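Side-chain contacts in protein BONZAI 1 (Arabidopsis thaliana, PDB 6KXT), which binds phospholipids in a calcium-dependent manner and acts as a negative regulator of cell death and defence responses: residues 51-56 and 62-67; 118-121 and 127-130. All coordinates share one frame; numbering follows the deposited sequence.

Contact 1 of 2, residues 51-56 and 62-67. With SO4 (sulfate ion), chain D.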
loop_
_atom_site.group_PDB
_atom_site.type_symbol
_atom_site.label_atom_id
_atom_site.label_comp_id
_atom_site.label_asym_id
_atom_site.label_seq_id
_atom_site.Cartn_x
_atom_site.Cartn_y
_atom_site.Cartn_z
ATOM N N SER A 51 -8.209 2.141 3.153
ATOM C CA SER A 51 -8.477 1.632 1.813
ATOM C C SER A 51 -8.020 0.173 1.734
ATOM O O SER A 51 -7.028 -0.175 2.369
ATOM C CB SER A 51 -7.780 2.469 0.816
ATOM O OG SER A 51 -8.213 2.090 -0.459
ATOM N N LYS A 52 -8.751 -0.655 1.031
ATOM C CA LYS A 52 -8.277 -2.019 0.734
ATOM C C LYS A 52 -8.616 -2.357 -0.710
ATOM O O LYS A 52 -9.617 -1.854 -1.277
ATOM C CB LYS A 52 -8.827 -3.046 1.717
ATOM C CG LYS A 52 -10.335 -3.230 1.685
ATOM C CD LYS A 52 -10.793 -4.378 2.567
ATOM C CE LYS A 52 -12.292 -4.572 2.574
ATOM N NZ LYS A 52 -12.862 -4.512 1.208
ATOM N N THR A 53 -7.758 -3.158 -1.313
ATOM C CA THR A 53 -8.048 -3.705 -2.650
ATOM C C THR A 53 -8.944 -4.938 -2.517
ATOM O O THR A 53 -9.032 -5.545 -1.416
ATOM C CB THR A 53 -6.774 -4.047 -3.428
ATOM O OG1 THR A 53 -6.127 -5.194 -2.837
ATOM C CG2 THR A 53 -5.804 -2.888 -3.470
ATOM N N GLU A 54 -9.515 -5.324 -3.658
ATOM C CA GLU A 54 -10.062 -6.681 -3.857
ATOM C C GLU A 54 -8.940 -7.713 -3.691
ATOM O O GLU A 54 -7.739 -7.399 -3.826
ATOM C CB GLU A 54 -10.708 -6.784 -5.222
ATOM C CG GLU A 54 -9.727 -6.798 -6.380
ATOM C CD GLU A 54 -9.183 -5.437 -6.823
ATOM O OE1 GLU A 54 -9.613 -4.405 -6.279
ATOM O OE2 GLU A 54 -8.314 -5.430 -7.728
ATOM N N VAL A 55 -9.352 -8.931 -3.396
ATOM C CA VAL A 55 -8.476 -10.122 -3.354
ATOM C C VAL A 55 -8.254 -10.631 -4.759
ATOM O O VAL A 55 -9.214 -10.719 -5.532
ATOM C CB VAL A 55 -9.099 -11.202 -2.460
ATOM C CG1 VAL A 55 -8.248 -12.445 -2.441
ATOM C CG2 VAL A 55 -9.266 -10.664 -1.049
ATOM N N ARG A 56 -7.007 -10.925 -5.107
ATOM C CA ARG A 56 -6.707 -11.607 -6.379
ATOM C C ARG A 56 -6.254 -13.016 -6.042
ATOM O O ARG A 56 -5.127 -13.194 -5.571
ATOM C CB ARG A 56 -5.683 -10.869 -7.241
ATOM C CG ARG A 56 -6.194 -9.530 -7.729
ATOM C CD ARG A 56 -5.142 -8.748 -8.483
ATOM N NE ARG A 56 -4.606 -9.500 -9.607
ATOM C CZ ARG A 56 -5.158 -9.608 -10.841
ATOM N NH1 ARG A 56 -6.219 -8.903 -11.181
ATOM N NH2 ARG A 56 -4.559 -10.420 -11.704
ATOM N N PRO A 62 0.321 -9.583 -8.668
ATOM C CA PRO A 62 -0.947 -8.893 -8.789
ATOM C C PRO A 62 -0.860 -7.444 -9.285
ATOM O O PRO A 62 0.107 -6.721 -8.989
ATOM C CB PRO A 62 -1.495 -8.874 -7.355
ATOM C CG PRO A 62 -0.248 -8.904 -6.464
ATOM C CD PRO A 62 0.640 -9.853 -7.267
ATOM N N ILE A 63 -1.865 -7.070 -10.076
ATOM C CA ILE A 63 -2.154 -5.643 -10.424
ATOM C C ILE A 63 -3.590 -5.393 -10.019
ATOM O O ILE A 63 -4.481 -6.108 -10.484
ATOM C CB ILE A 63 -1.936 -5.338 -11.909
ATOM C CG1 ILE A 63 -0.523 -5.660 -12.396
ATOM C CG2 ILE A 63 -2.309 -3.878 -12.162
ATOM C CD1 ILE A 63 -0.356 -5.711 -13.923
ATOM N N TRP A 64 -3.853 -4.462 -9.096
ATOM C CA TRP A 64 -5.216 -4.303 -8.561
ATOM C C TRP A 64 -5.946 -3.169 -9.282
ATOM O O TRP A 64 -5.275 -2.324 -9.937
ATOM C CB TRP A 64 -5.178 -4.065 -7.036
ATOM C CG TRP A 64 -4.808 -5.261 -6.221
ATOM C CD1 TRP A 64 -5.625 -6.291 -5.846
ATOM C CD2 TRP A 64 -3.515 -5.524 -5.659
ATOM N NE1 TRP A 64 -4.906 -7.170 -5.088
ATOM C CE2 TRP A 64 -3.610 -6.746 -4.954
ATOM C CE3 TRP A 64 -2.262 -4.893 -5.723
ATOM C CZ2 TRP A 64 -2.546 -7.255 -4.217
ATOM C CZ3 TRP A 64 -1.194 -5.411 -5.006
ATOM C CH2 TRP A 64 -1.329 -6.588 -4.279
ATOM N N LYS A 65 -7.245 -3.145 -9.094
ATOM C CA LYS A 65 -8.079 -2.009 -9.568
ATOM C C LYS A 65 -7.632 -0.780 -8.796
ATOM O O LYS A 65 -7.076 -0.850 -7.687
ATOM C CB LYS A 65 -9.559 -2.329 -9.365
ATOM C CG LYS A 65 -10.082 -3.502 -10.181
ATOM C CD LYS A 65 -11.516 -3.832 -9.884
ATOM C CE LYS A 65 -11.998 -5.000 -10.720
ATOM N NZ LYS A 65 -13.463 -5.168 -10.591
ATOM N N PRO A 66 -7.891 0.412 -9.360
ATOM C CA PRO A 66 -7.495 1.624 -8.686
ATOM C C PRO A 66 -8.140 1.784 -7.315
ATOM O O PRO A 66 -9.285 1.387 -7.062
ATOM C CB PRO A 66 -7.958 2.781 -9.582
ATOM C CG PRO A 66 -8.394 2.129 -10.886
ATOM C CD PRO A 66 -8.458 0.633 -10.710
ATOM N N VAL A 67 -7.345 2.342 -6.397
ATOM C CA VAL A 67 -7.837 2.851 -5.112
ATOM C C VAL A 67 -7.821 4.378 -5.126
ATOM O O VAL A 67 -7.024 4.980 -5.840
ATOM C CB VAL A 67 -7.077 2.272 -3.920
ATOM C CG1 VAL A 67 -7.111 0.738 -3.916
ATOM C CG2 VAL A 67 -5.664 2.760 -3.824
HETATM S S SO4 D . -5.842 -10.014 -15.034
HETATM O O1 SO4 D . -5.920 -8.883 -14.191
HETATM O O2 SO4 D . -4.917 -10.990 -14.553
HETATM O O3 SO4 D . -5.369 -9.488 -16.303
HETATM O O4 SO4 D . -7.145 -10.644 -15.189
HETATM O O HOH W 1 -8.573 -2.020 -5.561
#
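This contact lies in the crossover of this copine's second C2 domain (C2B) that leads from strand 48-52 of one sheet to strand 67-70 of the other, and W64 is gripped between T53 and R56. The indole is covered on both faces. T53 stands over one, its CB 3.8 Å from the centroid of the W64 five-membered ring. The CD of R56 sits over the opposite face, 3.9 Å from the same centroid, and P62 CB covers the rim of that face. T53 CB and R56 CD make CH-pi contacts. The hydroxyl of T53 is turned between backbone N and carbonyl carbon (chi1 70°), which puts OG1 above the indole. There OG1 donates to E54 O at 2.9 Å and takes a hydrogen bond from the backbone N of L36. P62 and W64 belong to the Asn-Pro-x-Trp sequence common in C2 domains, and W64 NE1 makes a weak hydrogen bond to P34 O. E54 folds back through a bend at chi2 (-81°). Its OE2 uses the syn lone pair to accept a hydrogen bond from K65 N, at 2.9 Å and almost straight (173°). The other oxygen, E54 OE1, is bridged by a water to K65 O. V67 CG1 packs on T53 CG2 at 3.9 Å. The guanidinium of R56 stands nearly perpendicular to the indole, with I63 O over one of its faces. Its NE forms a salt bridge with D59. A sulfate, probably from the crystallisation liquor, lies at its edge, bound by R56 NH2 to O2 at 2.9 Å and by R56 NH1 to O1 at 3.0 Å. An alanine in place of this arginine would probably leave one W64 face partly uncovered and D59 without its charged mate.

Contact 2 of 2, residues 118-121 and 127-130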
loop_
_atom_site.group_PDB
_atom_site.type_symbol
_atom_site.label_atom_id
_atom_site.label_comp_id
_atom_site.label_asym_id
_atom_site.label_seq_id
_atom_site.Cartn_x
_atom_site.Cartn_y
_atom_site.Cartn_z
ATOM N N ASN A 118 10.989 -2.488 -2.023
ATOM C CA ASN A 118 10.964 -3.861 -1.489
ATOM C C ASN A 118 10.074 -3.937 -0.239
ATOM O O ASN A 118 10.148 -3.048 0.621
ATOM C CB ASN A 118 12.349 -4.379 -1.188
ATOM C CG ASN A 118 13.105 -4.698 -2.458
ATOM O OD1 ASN A 118 13.467 -3.812 -3.226
ATOM N ND2 ASN A 118 13.400 -5.973 -2.678
ATOM N N PHE A 119 9.266 -4.961 -0.139
ATOM C CA PHE A 119 8.543 -5.258 1.099
ATOM C C PHE A 119 9.522 -5.620 2.207
ATOM O O PHE A 119 10.593 -6.182 1.925
ATOM C CB PHE A 119 7.578 -6.398 0.841
ATOM C CG PHE A 119 6.306 -6.040 0.114
ATOM C CD1 PHE A 119 5.389 -5.170 0.674
ATOM C CD2 PHE A 119 5.991 -6.553 -1.127
ATOM C CE1 PHE A 119 4.188 -4.833 0.040
ATOM C CE2 PHE A 119 4.798 -6.229 -1.762
ATOM C CZ PHE A 119 3.883 -5.360 -1.179
ATOM N N SER A 120 9.050 -5.399 3.425
ATOM C CA SER A 120 9.758 -5.980 4.588
ATOM C C SER A 120 8.799 -6.555 5.599
ATOM O O SER A 120 7.574 -6.443 5.459
ATOM C CB SER A 120 10.669 -4.995 5.237
ATOM O OG SER A 120 9.907 -4.001 5.891
ATOM N N LEU A 121 9.385 -7.348 6.501
ATOM C CA LEU A 121 8.594 -7.979 7.594
ATOM C C LEU A 121 9.182 -7.501 8.904
ATOM O O LEU A 121 10.402 -7.576 9.077
ATOM C CB LEU A 121 8.688 -9.496 7.526
ATOM C CG LEU A 121 7.907 -10.091 6.369
ATOM C CD1 LEU A 121 8.221 -11.586 6.249
ATOM C CD2 LEU A 121 6.400 -9.861 6.487
ATOM N N GLN A 127 16.941 -5.804 12.781
ATOM C CA GLN A 127 16.178 -4.911 11.853
ATOM C C GLN A 127 15.074 -5.727 11.138
ATOM O O GLN A 127 15.210 -6.983 11.070
ATOM C CB GLN A 127 17.115 -4.290 10.796
ATOM C CG GLN A 127 18.343 -3.543 11.346
ATOM C CD GLN A 127 19.296 -3.015 10.284
ATOM O OE1 GLN A 127 19.696 -3.703 9.332
ATOM N NE2 GLN A 127 19.690 -1.761 10.440
ATOM N N ASN A 128 14.065 -5.036 10.592
ATOM C CA ASN A 128 13.083 -5.600 9.620
ATOM C C ASN A 128 13.826 -6.492 8.619
ATOM O O ASN A 128 14.983 -6.167 8.222
ATOM C CB ASN A 128 12.293 -4.503 8.911
ATOM C CG ASN A 128 11.193 -3.925 9.771
ATOM O OD1 ASN A 128 11.280 -3.992 10.988
ATOM N ND2 ASN A 128 10.137 -3.421 9.151
ATOM N N LYS A 129 13.207 -7.596 8.220
ATOM C CA LYS A 129 13.710 -8.483 7.171
ATOM C C LYS A 129 13.259 -7.920 5.829
ATOM O O LYS A 129 12.066 -7.833 5.623
ATOM C CB LYS A 129 13.175 -9.897 7.384
ATOM C CG LYS A 129 13.585 -10.905 6.323
ATOM C CD LYS A 129 12.903 -12.252 6.566
ATOM C CE LYS A 129 13.041 -13.239 5.434
ATOM N NZ LYS A 129 14.403 -13.223 4.863
ATOM N N VAL A 130 14.183 -7.654 4.932
ATOM C CA VAL A 130 13.828 -7.127 3.594
ATOM C C VAL A 130 13.609 -8.292 2.634
ATOM O O VAL A 130 14.404 -9.269 2.612
ATOM C CB VAL A 130 14.865 -6.100 3.129
ATOM C CG1 VAL A 130 14.484 -5.579 1.739
ATOM C CG2 VAL A 130 14.986 -4.973 4.152
#
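Strands 117-121 and 129-131 form a beta hairpin here, a surface contact at one edge of the five-stranded sheet of the C2 beta sandwich, with S120 facing V130 and L121 facing K129. The strands run antiparallel. L121 and K129 are the hydrogen-bonded pair. L121 N donates to K129 O at 2.9 Å, and K129 N returns a bond of the same length to L121 O. S120 and V130 are the next pair, a non-hydrogen-bonded one with CA atoms 4.3 Å apart. S120 CA also comes 3.1 Å from K129 O, a CA-H...O contact. The side chains of S120 and V130 share one face of the sheet, and those of L121 and K129 lie on the other. The end of the K129 side chain leads away from 118-121. L121 also packs against L96 and L131. F119 turns its ring away from 127-130, toward V100 and L135 in the buried interior. On the S120 side, V130 lays its CG1 branch against the CB of N118 at 3.8 Å. The N118 amide turns to other partners: OD1 accepts a hydrogen bond from Q134 NE2, and ND2 donates to L131 O. N128 precedes strand 129-131, and its CB lies 3.6 Å from L121 O. In one of two conformers of S120, OG accepts a weak and somewhat doubtful hydrogen bond from N128 ND2, 3.3 Å long with an N-H...O angle of 163°.

In the fold
Contacts 1 and 2 follow one another in sequence, and the centre of the chain lies between them. Their own centres are 22 Å apart, and they do not touch. The nearest approach, about 6 Å, is between the rings of W64 and F119, both buried. Segment 62-67 runs into strand 67-70, one outermost strand of the five-stranded sheet, while contact 2 includes the start of 129-131, the other. In the four-stranded sheet, contact 1 includes the end of edge strand 48-52, and contact 2 packs on edge strand 95-102. L23 is a shared neighbour, touched by P62 of contact 1 and F119 of contact 2. The sulfate belongs to contact 1.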